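PDB 1ULZ: pyruvate carboxylase n-terminal domain from Aquifex aeolicus, which forms the biotin carboxylase subunit of a pyruvate carboxylase, a multidomain protein built round an ATP-grasp domain. Local coordinates for residues G135-K138 with E142-A145; L155-A160 with R165-C170; I240-I245 with E249-Y254; M273-I276 with N282-F285. The protein carries 1 engineered substitution. One frame throughout, in Å; residues are numbered along the deposited sequence.

Interaction 1 of 4, residues G135-K138 with E142-A145; sequences GVLK and EAKA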
loop_
_atom_site.group_PDB
_atom_site.type_symbol
_atom_site.label_atom_id
_atom_site.label_comp_id
_atom_site.label_asym_id
_atom_site.label_seq_id
_atom_site.Cartn_x
_atom_site.Cartn_y
_atom_site.Cartn_z
ATOM N N GLY A 135 -41.360 -17.307 -20.602
ATOM C CA GLY A 135 -41.446 -17.522 -22.034
ATOM C C GLY A 135 -42.416 -16.502 -22.611
ATOM O O GLY A 135 -42.722 -15.493 -21.974
ATOM N N VAL A 136 -42.920 -16.763 -23.811
ATOM C CA VAL A 136 -43.847 -15.842 -24.460
ATOM C C VAL A 136 -45.124 -15.631 -23.652
ATOM O O VAL A 136 -45.597 -16.544 -22.972
ATOM C CB VAL A 136 -44.216 -16.351 -25.862
ATOM C CG1 VAL A 136 -45.277 -15.463 -26.484
ATOM C CG2 VAL A 136 -42.963 -16.383 -26.738
ATOM N N LEU A 137 -45.664 -14.416 -23.715
ATOM C CA LEU A 137 -46.897 -14.081 -23.013
ATOM C C LEU A 137 -48.065 -14.751 -23.727
ATOM O O LEU A 137 -48.153 -14.731 -24.960
ATOM C CB LEU A 137 -47.114 -12.561 -22.997
ATOM C CG LEU A 137 -46.237 -11.752 -22.039
ATOM C CD1 LEU A 137 -46.317 -10.266 -22.362
ATOM C CD2 LEU A 137 -46.687 -12.024 -20.618
ATOM N N LYS A 138 -48.961 -15.344 -22.948
ATOM C CA LYS A 138 -50.119 -16.018 -23.513
ATOM C C LYS A 138 -51.186 -15.031 -23.948
ATOM O O LYS A 138 -51.857 -15.249 -24.953
ATOM C CB LYS A 138 -50.722 -16.993 -22.497
ATOM C CG LYS A 138 -49.915 -18.267 -22.281
ATOM C CD LYS A 138 -50.725 -19.255 -21.461
ATOM C CE LYS A 138 -52.119 -19.437 -22.075
ATOM N NZ LYS A 138 -52.950 -20.462 -21.368
ATOM N N GLU A 142 -52.838 -12.135 -19.036
ATOM C CA GLU A 142 -51.727 -12.757 -18.330
ATOM C C GLU A 142 -50.638 -11.728 -18.069
ATOM O O GLU A 142 -50.000 -11.740 -17.016
ATOM C CB GLU A 142 -51.163 -13.917 -19.154
ATOM C CG GLU A 142 -49.861 -14.489 -18.620
ATOM C CD GLU A 142 -49.429 -15.733 -19.377
ATOM O OE1 GLU A 142 -50.179 -16.734 -19.345
ATOM O OE2 GLU A 142 -48.353 -15.719 -20.009
ATOM N N ALA A 143 -50.432 -10.836 -19.030
ATOM C CA ALA A 143 -49.418 -9.796 -18.894
ATOM C C ALA A 143 -49.797 -8.840 -17.767
ATOM O O ALA A 143 -48.944 -8.423 -16.985
ATOM C CB ALA A 143 -49.267 -9.027 -20.207
ATOM N N LYS A 144 -51.080 -8.499 -17.687
ATOM C CA LYS A 144 -51.555 -7.590 -16.650
ATOM C C LYS A 144 -51.435 -8.219 -15.269
ATOM O O LYS A 144 -51.113 -7.535 -14.293
ATOM C CB LYS A 144 -53.015 -7.187 -16.912
ATOM C CG LYS A 144 -53.185 -6.278 -18.126
ATOM C CD LYS A 144 -54.580 -5.656 -18.216
ATOM C CE LYS A 144 -55.634 -6.703 -18.506
ATOM N NZ LYS A 144 -56.954 -6.087 -18.806
ATOM N N ALA A 145 -51.688 -9.521 -15.191
ATOM C CA ALA A 145 -51.614 -10.241 -13.919
ATOM C C ALA A 145 -50.165 -10.434 -13.502
ATOM O O ALA A 145 -49.829 -10.344 -12.321
ATOM C CB ALA A 145 -52.317 -11.599 -14.034
#
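Glu142, in the first turn of helix 140-150, reaches back to the incoming loop and lays its carboxylate against Lys138. OE2 accepts the backbone N-H of Lys138, with OE2 and N 3.0 Å apart and a nearly straight bond of 166° at the hydrogen. The donor does not lie in the carboxylate plane but comes from above it, 68° out. CG of Glu142 stands anti to the backbone N (chi1 170°) and the chain beyond is extended, which carries the carboxylate across to the loop. The other oxygen, OE1, rests on the aliphatic part of Lys138, 3.2 Å from its CB, and the two side chains cross at about a right angle. The lysine chain bends at chi3 and its ammonium stays apart: NZ is 5.1 Å from OE1 of Glu142, so the opposite charges probably attract each other without forming a salt bridge. On the inner side the contact turns apolar. Leu137 straddles Ala143, its CD1 lying 3.9 Å from CB of Ala143 while CD2 rests against CA and CB of the same residue. Leu137 is buried further by Tyr180 of helix 173-189, and its backbone is hydrogen-bonded to Leu196. Polar anchoring thus lies on the outer, more exposed part, and apolar packing of Leu137 on Ala143 on the buried side. OG of Ser139 bonds to N of Glu142, while the Glu142 side chain holds the N-H one residue before that serine, so the reciprocal bond of a capping box is not made: this is a serine N-capped helix start in the ATP-grasp domain.

Interaction 2 of 4, residues L155-A160 with R165-C170; sequences LLKATA and RGIRIC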
loop_
_atom_site.group_PDB
_atom_site.type_symbol
_atom_site.label_atom_id
_atom_site.label_comp_id
_atom_site.label_asym_id
_atom_site.label_seq_id
_atom_site.Cartn_x
_atom_site.Cartn_y
_atom_site.Cartn_z
ATOM N N LEU A 155 -41.042 -4.163 -18.502
ATOM C CA LEU A 155 -40.590 -4.030 -19.882
ATOM C C LEU A 155 -41.292 -5.039 -20.790
ATOM O O LEU A 155 -41.416 -6.212 -20.447
ATOM C CB LEU A 155 -39.077 -4.275 -19.978
ATOM C CG LEU A 155 -38.112 -3.539 -19.050
ATOM C CD1 LEU A 155 -36.702 -4.077 -19.288
ATOM C CD2 LEU A 155 -38.165 -2.038 -19.304
ATOM N N LEU A 156 -41.735 -4.576 -21.954
ATOM C CA LEU A 156 -42.395 -5.438 -22.928
ATOM C C LEU A 156 -41.538 -5.413 -24.189
ATOM O O LEU A 156 -41.116 -4.343 -24.622
ATOM C CB LEU A 156 -43.792 -4.903 -23.242
ATOM C CG LEU A 156 -44.645 -5.680 -24.244
ATOM C CD1 LEU A 156 -44.968 -7.055 -23.686
ATOM C CD2 LEU A 156 -45.931 -4.900 -24.531
ATOM N N LYS A 157 -41.264 -6.576 -24.774
ATOM C CA LYS A 157 -40.456 -6.606 -25.988
ATOM C C LYS A 157 -40.759 -7.788 -26.893
ATOM O O LYS A 157 -40.956 -8.910 -26.428
ATOM C CB LYS A 157 -38.963 -6.597 -25.643
ATOM C CG LYS A 157 -38.422 -7.883 -25.037
ATOM C CD LYS A 157 -36.956 -7.692 -24.613
ATOM C CE LYS A 157 -36.255 -9.015 -24.293
ATOM N NZ LYS A 157 -35.243 -9.362 -25.358
ATOM N N ALA A 158 -40.796 -7.519 -28.194
ATOM C CA ALA A 158 -41.069 -8.548 -29.190
ATOM C C ALA A 158 -39.764 -9.258 -29.532
ATOM O O ALA A 158 -38.718 -8.622 -29.669
ATOM C CB ALA A 158 -41.674 -7.917 -30.435
ATOM N N THR A 159 -39.816 -10.577 -29.662
ATOM C CA THR A 159 -38.609 -11.326 -29.978
ATOM C C THR A 159 -38.749 -12.154 -31.247
ATOM O O THR A 159 -37.902 -12.993 -31.533
ATOM C CB THR A 159 -38.215 -12.261 -28.819
ATOM O OG1 THR A 159 -39.196 -13.298 -28.689
ATOM C CG2 THR A 159 -38.137 -11.475 -27.510
ATOM N N ALA A 160 -39.814 -11.919 -32.007
ATOM C CA ALA A 160 -40.027 -12.640 -33.256
ATOM C C ALA A 160 -40.845 -11.772 -34.210
ATOM O O ALA A 160 -41.383 -10.739 -33.806
ATOM C CB ALA A 160 -40.749 -13.956 -32.986
ATOM N N ARG A 165 -38.652 -4.082 -32.734
ATOM C CA ARG A 165 -37.926 -4.807 -31.697
ATOM C C ARG A 165 -37.480 -3.966 -30.503
ATOM O O ARG A 165 -36.872 -4.487 -29.571
ATOM C CB ARG A 165 -36.703 -5.494 -32.305
ATOM C CG ARG A 165 -37.048 -6.566 -33.329
ATOM C CD ARG A 165 -38.049 -7.561 -32.753
ATOM N NE ARG A 165 -38.300 -8.678 -33.659
ATOM C CZ ARG A 165 -37.426 -9.648 -33.904
ATOM N NH1 ARG A 165 -36.242 -9.641 -33.302
ATOM N NH2 ARG A 165 -37.729 -10.622 -34.761
ATOM N N GLY A 166 -37.771 -2.672 -30.530
ATOM C CA GLY A 166 -37.375 -1.817 -29.424
ATOM C C GLY A 166 -38.110 -2.170 -28.144
ATOM O O GLY A 166 -39.287 -2.544 -28.181
ATOM N N ILE A 167 -37.417 -2.068 -27.012
ATOM C CA ILE A 167 -38.008 -2.365 -25.709
ATOM C C ILE A 167 -39.015 -1.276 -25.362
ATOM O O ILE A 167 -38.802 -0.109 -25.671
ATOM C CB ILE A 167 -36.920 -2.434 -24.598
ATOM C CG1 ILE A 167 -36.291 -3.828 -24.559
ATOM C CG2 ILE A 167 -37.525 -2.115 -23.242
ATOM C CD1 ILE A 167 -35.691 -4.277 -25.863
ATOM N N ARG A 168 -40.119 -1.658 -24.730
ATOM C CA ARG A 168 -41.140 -0.689 -24.360
ATOM C C ARG A 168 -41.347 -0.640 -22.846
ATOM O O ARG A 168 -41.735 -1.629 -22.230
ATOM C CB ARG A 168 -42.464 -1.032 -25.048
ATOM C CG ARG A 168 -42.391 -1.144 -26.572
ATOM C CD ARG A 168 -43.680 -1.773 -27.123
ATOM N NE ARG A 168 -43.653 -2.003 -28.571
ATOM C CZ ARG A 168 -43.766 -1.036 -29.471
ATOM N NH1 ARG A 168 -43.909 0.210 -29.058
ATOM N NH2 ARG A 168 -43.755 -1.313 -30.767
ATOM N N ILE A 169 -41.091 0.519 -22.253
ATOM C CA ILE A 169 -41.265 0.687 -20.818
ATOM C C ILE A 169 -42.736 0.951 -20.495
ATOM O O ILE A 169 -43.371 1.804 -21.109
ATOM C CB ILE A 169 -40.423 1.867 -20.296
ATOM C CG1 ILE A 169 -38.946 1.627 -20.598
ATOM C CG2 ILE A 169 -40.617 2.027 -18.806
ATOM C CD1 ILE A 169 -38.055 2.790 -20.185
ATOM N N CYS A 170 -43.270 0.197 -19.542
ATOM C CA CYS A 170 -44.660 0.343 -19.111
ATOM C C CYS A 170 -44.616 0.714 -17.621
ATOM O O CYS A 170 -44.201 -0.095 -16.791
ATOM C CB CYS A 170 -45.415 -0.980 -19.295
ATOM S SG CYS A 170 -45.165 -1.804 -20.898
HETATM O O HOH W 1 -40.476 -4.641 -29.237
HETATM O O HOH W 2 -36.634 -6.964 -28.879
#
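Leu156 and Arg168 form an antiparallel hydrogen-bonded pair and hold the strands together at the end away from the connecting loop. N of Leu156 gives to O of Arg168 at 3.0 Å, and N of Arg168 returns a bond of 2.9 Å to O of Leu156. On one face CD2 of Leu155 wedges between CG2 of Ile167 and CG1 of Ile169, 4.0 Å from each. On the other face CB of Leu156 meets SG of Cys170, and helix 173-189 packs there, with Glu186 holding the guanidinium of Arg168 in a salt bridge. Toward Ala158 the two chain segments part and water replaces direct pairing. One water takes the N-H of Ala158 and donates to O of Gly166; a second bridges O of Ala158 and O of Arg165. Arg165 spans this looser, exposed end: a bend at chi2 (-52°) swings its guanidinium over the Thr159-Ala160 peptide, with C of Thr159 3.9 Å above the plane of the group, while NH2 bonds to O of Gly161. Such a beta hairpin, tightly paired at its base and closed by a glycine-rich loop, is characteristic of the small lid subdomain of the ATP-grasp fold.

Interaction 3 of 4, residues I240-I245 with E249-Y254; sequences IAPSLI and EKREYY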
loop_
_atom_site.group_PDB
_atom_site.type_symbol
_atom_site.label_atom_id
_atom_site.label_comp_id
_atom_site.label_asym_id
_atom_site.label_seq_id
_atom_site.Cartn_x
_atom_site.Cartn_y
_atom_site.Cartn_z
ATOM N N ILE A 240 -15.597 0.303 -6.045
ATOM C CA ILE A 240 -15.420 0.401 -4.598
ATOM C C ILE A 240 -15.785 -0.897 -3.877
ATOM O O ILE A 240 -16.472 -1.760 -4.429
ATOM C CB ILE A 240 -16.283 1.535 -3.986
ATOM C CG1 ILE A 240 -17.753 1.112 -3.947
ATOM C CG2 ILE A 240 -16.136 2.812 -4.806
ATOM C CD1 ILE A 240 -18.634 2.045 -3.138
ATOM N N ALA A 241 -15.314 -1.024 -2.640
ATOM C CA ALA A 241 -15.603 -2.184 -1.804
ATOM C C ALA A 241 -15.455 -1.784 -0.346
ATOM O O ALA A 241 -14.520 -1.078 0.016
ATOM C CB ALA A 241 -14.650 -3.354 -2.121
ATOM N N PRO A 242 -16.440 -2.153 0.486
ATOM C CA PRO A 242 -17.606 -2.895 -0.000
ATOM C C PRO A 242 -18.555 -1.841 -0.570
ATOM O O PRO A 242 -18.152 -0.689 -0.738
ATOM C CB PRO A 242 -18.148 -3.541 1.265
ATOM C CG PRO A 242 -17.859 -2.490 2.308
ATOM C CD PRO A 242 -16.458 -2.031 1.956
ATOM N N SER A 243 -19.797 -2.210 -0.874
ATOM C CA SER A 243 -20.737 -1.216 -1.395
ATOM C C SER A 243 -21.330 -0.433 -0.225
ATOM O O SER A 243 -21.169 -0.817 0.937
ATOM C CB SER A 243 -21.869 -1.879 -2.198
ATOM O OG SER A 243 -22.801 -2.526 -1.353
ATOM N N LEU A 244 -22.007 0.667 -0.528
ATOM C CA LEU A 244 -22.620 1.494 0.508
ATOM C C LEU A 244 -24.112 1.188 0.692
ATOM O O LEU A 244 -24.734 1.670 1.637
ATOM C CB LEU A 244 -22.449 2.975 0.166
ATOM C CG LEU A 244 -21.009 3.470 0.025
ATOM C CD1 LEU A 244 -20.993 4.814 -0.686
ATOM C CD2 LEU A 244 -20.368 3.560 1.394
ATOM N N ILE A 245 -24.686 0.388 -0.199
ATOM C CA ILE A 245 -26.109 0.067 -0.096
ATOM C C ILE A 245 -26.453 -1.172 0.727
ATOM O O ILE A 245 -27.568 -1.287 1.233
ATOM C CB ILE A 245 -26.744 -0.105 -1.479
ATOM C CG1 ILE A 245 -25.962 -1.132 -2.290
ATOM C CG2 ILE A 245 -26.776 1.216 -2.200
ATOM C CD1 ILE A 245 -26.539 -1.342 -3.663
ATOM N N GLU A 249 -26.033 -7.411 7.493
ATOM C CA GLU A 249 -26.942 -8.551 7.433
ATOM C C GLU A 249 -27.304 -8.920 6.000
ATOM O O GLU A 249 -27.393 -10.104 5.664
ATOM C CB GLU A 249 -28.219 -8.286 8.247
ATOM C CG GLU A 249 -28.495 -6.821 8.590
ATOM C CD GLU A 249 -27.476 -6.241 9.558
ATOM O OE1 GLU A 249 -27.183 -6.905 10.584
ATOM O OE2 GLU A 249 -26.975 -5.123 9.304
ATOM N N LYS A 250 -27.518 -7.919 5.153
ATOM C CA LYS A 250 -27.849 -8.198 3.763
ATOM C C LYS A 250 -26.607 -8.650 3.010
ATOM O O LYS A 250 -26.691 -9.444 2.071
ATOM C CB LYS A 250 -28.458 -6.967 3.099
ATOM C CG LYS A 250 -29.910 -6.718 3.506
ATOM C CD LYS A 250 -30.491 -5.575 2.689
ATOM C CE LYS A 250 -30.193 -5.775 1.197
ATOM N NZ LYS A 250 -30.404 -4.530 0.394
ATOM N N ARG A 251 -25.451 -8.144 3.431
ATOM C CA ARG A 251 -24.190 -8.525 2.810
ATOM C C ARG A 251 -24.023 -10.031 2.966
ATOM O O ARG A 251 -23.681 -10.728 2.013
ATOM C CB ARG A 251 -23.013 -7.802 3.479
ATOM C CG ARG A 251 -21.644 -8.297 3.017
ATOM C CD ARG A 251 -20.538 -7.293 3.336
ATOM N NE ARG A 251 -20.788 -6.027 2.655
ATOM C CZ ARG A 251 -21.145 -4.902 3.266
ATOM N NH1 ARG A 251 -21.285 -4.877 4.587
ATOM N NH2 ARG A 251 -21.386 -3.811 2.551
ATOM N N GLU A 252 -24.273 -10.528 4.177
ATOM C CA GLU A 252 -24.146 -11.958 4.437
ATOM C C GLU A 252 -25.287 -12.759 3.811
ATOM O O GLU A 252 -25.069 -13.866 3.319
ATOM C CB GLU A 252 -24.069 -12.224 5.944
ATOM C CG GLU A 252 -22.755 -11.761 6.556
ATOM C CD GLU A 252 -21.539 -12.290 5.796
ATOM O OE1 GLU A 252 -20.523 -11.563 5.712
ATOM O OE2 GLU A 252 -21.593 -13.435 5.289
ATOM N N TYR A 253 -26.495 -12.198 3.816
ATOM C CA TYR A 253 -27.638 -12.893 3.232
ATOM C C TYR A 253 -27.340 -13.254 1.777
ATOM O O TYR A 253 -27.438 -14.419 1.393
ATOM C CB TYR A 253 -28.907 -12.030 3.331
ATOM C CG TYR A 253 -30.080 -12.550 2.521
ATOM C CD1 TYR A 253 -30.445 -11.937 1.328
ATOM C CD2 TYR A 253 -30.795 -13.675 2.926
ATOM C CE1 TYR A 253 -31.483 -12.425 0.560
ATOM C CE2 TYR A 253 -31.843 -14.175 2.158
ATOM C CZ TYR A 253 -32.179 -13.545 0.975
ATOM O OH TYR A 253 -33.191 -14.037 0.180
ATOM N N TYR A 254 -26.965 -12.263 0.971
ATOM C CA TYR A 254 -26.649 -12.513 -0.436
ATOM C C TYR A 254 -25.342 -13.300 -0.562
ATOM O O TYR A 254 -25.193 -14.146 -1.450
ATOM C CB TYR A 254 -26.565 -11.187 -1.209
ATOM C CG TYR A 254 -27.925 -10.588 -1.541
ATOM C CD1 TYR A 254 -28.801 -11.243 -2.399
ATOM C CD2 TYR A 254 -28.334 -9.377 -0.993
ATOM C CE1 TYR A 254 -30.044 -10.711 -2.702
ATOM C CE2 TYR A 254 -29.576 -8.840 -1.293
ATOM C CZ TYR A 254 -30.426 -9.515 -2.147
ATOM O OH TYR A 254 -31.666 -9.001 -2.449
#
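Pro242 and Arg251 are the residues of closest backbone approach, yet their CA atoms stand 9.1 Å apart, so the gap is bridged by the helix's side chains, which meet both side-chain and backbone atoms of the loop. The first segment leaves strand 235-241 through a cis peptide bond before Pro242 and then runs as an irregular loop. The second is regular helix, with Tyr253 N bonded to Glu249 O at 2.9 Å and Tyr254 N to Lys250 O at 3.0 Å. The Arg251 chain leaves CA pointing away from the backbone N (chi1 172°) and bends at chi3, bringing its guanidinium to the proline. NH2 lies 3.5 Å from CB of Pro242, and CG of that ring sits over one face of the guanidinium. At the guanidinium edge, near its plane, O of Ser243 is 3.4 Å from NH2, but the angle is too poor for a hydrogen bond. The charge is answered by Glu225 of strand 220-232, whose OE2 forms a salt bridge with NH2 and also a hydrogen bond with OG of Ser243, tying arginine to loop; Phe329 adds a cation-pi contact. Lys250 donates from NZ to O of Gly281; the same NZ passes O of Ile245 at 4.4 Å, too far for a bond. The arrangement is a strand-to-helix connection of the ATP-grasp domain, in which a buried arginine paired with Glu225 links helix 248-264 to the large antiparallel sheet.

Interaction 4 of 4, residues M273-I276 with N282-F285; sequences MEFI and NLYF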
loop_
_atom_site.group_PDB
_atom_site.type_symbol
_atom_site.label_atom_id
_atom_site.label_comp_id
_atom_site.label_asym_id
_atom_site.label_seq_id
_atom_site.Cartn_x
_atom_site.Cartn_y
_atom_site.Cartn_z
ATOM N N MET A 273 -19.665 -13.161 -9.193
ATOM C CA MET A 273 -21.062 -13.230 -9.611
ATOM C C MET A 273 -21.561 -11.790 -9.695
ATOM O O MET A 273 -21.603 -11.075 -8.689
ATOM C CB MET A 273 -21.914 -14.023 -8.610
ATOM C CG MET A 273 -21.576 -15.516 -8.516
ATOM S SD MET A 273 -23.050 -16.562 -8.170
ATOM C CE MET A 273 -23.604 -15.905 -6.676
ATOM N N GLU A 274 -21.914 -11.364 -10.901
ATOM C CA GLU A 274 -22.391 -10.006 -11.121
ATOM C C GLU A 274 -23.911 -9.885 -11.007
ATOM O O GLU A 274 -24.650 -10.712 -11.540
ATOM C CB GLU A 274 -21.902 -9.504 -12.490
ATOM C CG GLU A 274 -20.365 -9.449 -12.576
ATOM C CD GLU A 274 -19.827 -8.759 -13.827
ATOM O OE1 GLU A 274 -18.614 -8.437 -13.840
ATOM O OE2 GLU A 274 -20.595 -8.541 -14.792
ATOM N N PHE A 275 -24.358 -8.861 -10.280
ATOM C CA PHE A 275 -25.780 -8.580 -10.069
ATOM C C PHE A 275 -26.069 -7.121 -10.418
ATOM O O PHE A 275 -25.160 -6.327 -10.655
ATOM C CB PHE A 275 -26.189 -8.731 -8.593
ATOM C CG PHE A 275 -25.991 -10.104 -8.010
ATOM C CD1 PHE A 275 -24.741 -10.528 -7.598
ATOM C CD2 PHE A 275 -27.073 -10.952 -7.831
ATOM C CE1 PHE A 275 -24.574 -11.775 -7.012
ATOM C CE2 PHE A 275 -26.913 -12.197 -7.247
ATOM C CZ PHE A 275 -25.662 -12.610 -6.837
ATOM N N ILE A 276 -27.354 -6.782 -10.446
ATOM C CA ILE A 276 -27.787 -5.410 -10.655
ATOM C C ILE A 276 -28.649 -5.164 -9.433
ATOM O O ILE A 276 -29.421 -6.033 -9.030
ATOM C CB ILE A 276 -28.626 -5.216 -11.933
ATOM C CG1 ILE A 276 -29.792 -6.197 -11.964
ATOM C CG2 ILE A 276 -27.750 -5.378 -13.153
ATOM C CD1 ILE A 276 -30.629 -6.069 -13.208
ATOM N N ASN A 282 -32.070 -4.402 -3.534
ATOM C CA ASN A 282 -32.367 -5.787 -3.890
ATOM C C ASN A 282 -31.486 -6.174 -5.073
ATOM O O ASN A 282 -31.328 -5.399 -6.014
ATOM C CB ASN A 282 -33.844 -5.938 -4.267
ATOM C CG ASN A 282 -34.763 -5.796 -3.075
ATOM O OD1 ASN A 282 -34.750 -6.628 -2.164
ATOM N ND2 ASN A 282 -35.562 -4.733 -3.062
ATOM N N LEU A 283 -30.917 -7.375 -5.028
ATOM C CA LEU A 283 -30.037 -7.835 -6.097
ATOM C C LEU A 283 -30.668 -8.876 -7.012
ATOM O O LEU A 283 -31.506 -9.667 -6.589
ATOM C CB LEU A 283 -28.747 -8.420 -5.511
ATOM C CG LEU A 283 -27.984 -7.572 -4.492
ATOM C CD1 LEU A 283 -26.651 -8.234 -4.172
ATOM C CD2 LEU A 283 -27.758 -6.180 -5.048
ATOM N N TYR A 284 -30.242 -8.863 -8.271
ATOM C CA TYR A 284 -30.720 -9.805 -9.273
ATOM C C TYR A 284 -29.502 -10.267 -10.083
ATOM O O TYR A 284 -28.800 -9.453 -10.682
ATOM C CB TYR A 284 -31.742 -9.142 -10.199
ATOM C CG TYR A 284 -32.845 -8.391 -9.485
ATOM C CD1 TYR A 284 -32.669 -7.068 -9.088
ATOM C CD2 TYR A 284 -34.073 -8.992 -9.233
ATOM C CE1 TYR A 284 -33.681 -6.364 -8.469
ATOM C CE2 TYR A 284 -35.096 -8.293 -8.610
ATOM C CZ TYR A 284 -34.896 -6.979 -8.233
ATOM O OH TYR A 284 -35.915 -6.268 -7.633
ATOM N N PHE A 285 -29.257 -11.572 -10.089
ATOM C CA PHE A 285 -28.117 -12.145 -10.801
ATOM C C PHE A 285 -28.178 -11.940 -12.308
ATOM O O PHE A 285 -29.225 -12.113 -12.929
ATOM C CB PHE A 285 -28.000 -13.635 -10.474
ATOM C CG PHE A 285 -26.923 -14.349 -11.239
ATOM C CD1 PHE A 285 -27.169 -14.856 -12.505
ATOM C CD2 PHE A 285 -25.666 -14.526 -10.685
ATOM C CE1 PHE A 285 -26.183 -15.532 -13.206
ATOM C CE2 PHE A 285 -24.672 -15.202 -11.379
ATOM C CZ PHE A 285 -24.929 -15.707 -12.640
#
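Ile276 and Tyr284 satisfy each other's backbone as an antiparallel hydrogen-bonded pair. N of Ile276 gives to O of Tyr284 at 3.0 Å, and N of Tyr284 gives to O of Ile276 at the same length but more bent, 140° at the hydrogen. Each acceptor also receives a CA-H contact: CA of Phe275 is 3.2 Å from O of Tyr284, and CA of Leu283 is 3.5 Å from O of Ile276. On the far side Met273 and Phe275 are backbone-bonded to Tyr210 and Ile208 of strand 206-214; Glu274 pairs with Ile286 and Glu287, and Phe285 with Pro128. The N-H of Leu283 goes to the hydroxyl of Tyr254, while Asp278 in the turn serves both N of Asn282 and OH of Tyr284. Glu274 directs OE1 to ND2 of Asn289. Phe275 and Phe285, the neighbouring non-hydrogen-bonded pair, lie on the opposite face from Ile276 and Tyr284. They make a T-shaped stack: the edge of Phe285 points at the face of Phe275, centroids 5.8 Å apart and planes at 86°. A chi1 of 175° turns the Phe285 ring away from its own N and toward Met273, whose SD is 3.8 Å from CE2 of Phe285 in an oblique Met-aromatic contact. CB of Leu283 closes on CD2 of Phe275 at 3.8 Å. This is a beta hairpin at the margin of the large antiparallel sheet of the ATP-grasp domain, with Met273 and Phe275 packed on Val258 of helix 248-264.

Overall arrangement
The four contacts follow one another in series along the chain, all within its ATP-grasp part, and fall into two pairs. Interactions 1 and 2, with centres 13 Å apart, belong to the small outlying subdomain: helix 140-150 leads into strand 154-158, and Leu137 packs on Leu156. Interactions 3 and 4, with centres 12 Å apart, lie nearer the middle of the molecule and reach the same large antiparallel sheet; helix 248-264 leads into strand 269-277, and Tyr254 joins the two at Leu283. Between the pairs, interactions 2 and 4 have centres 22 Å apart and nearest atoms about 9 Å apart, consistent with a lid standing off the core of an ATP-grasp protein.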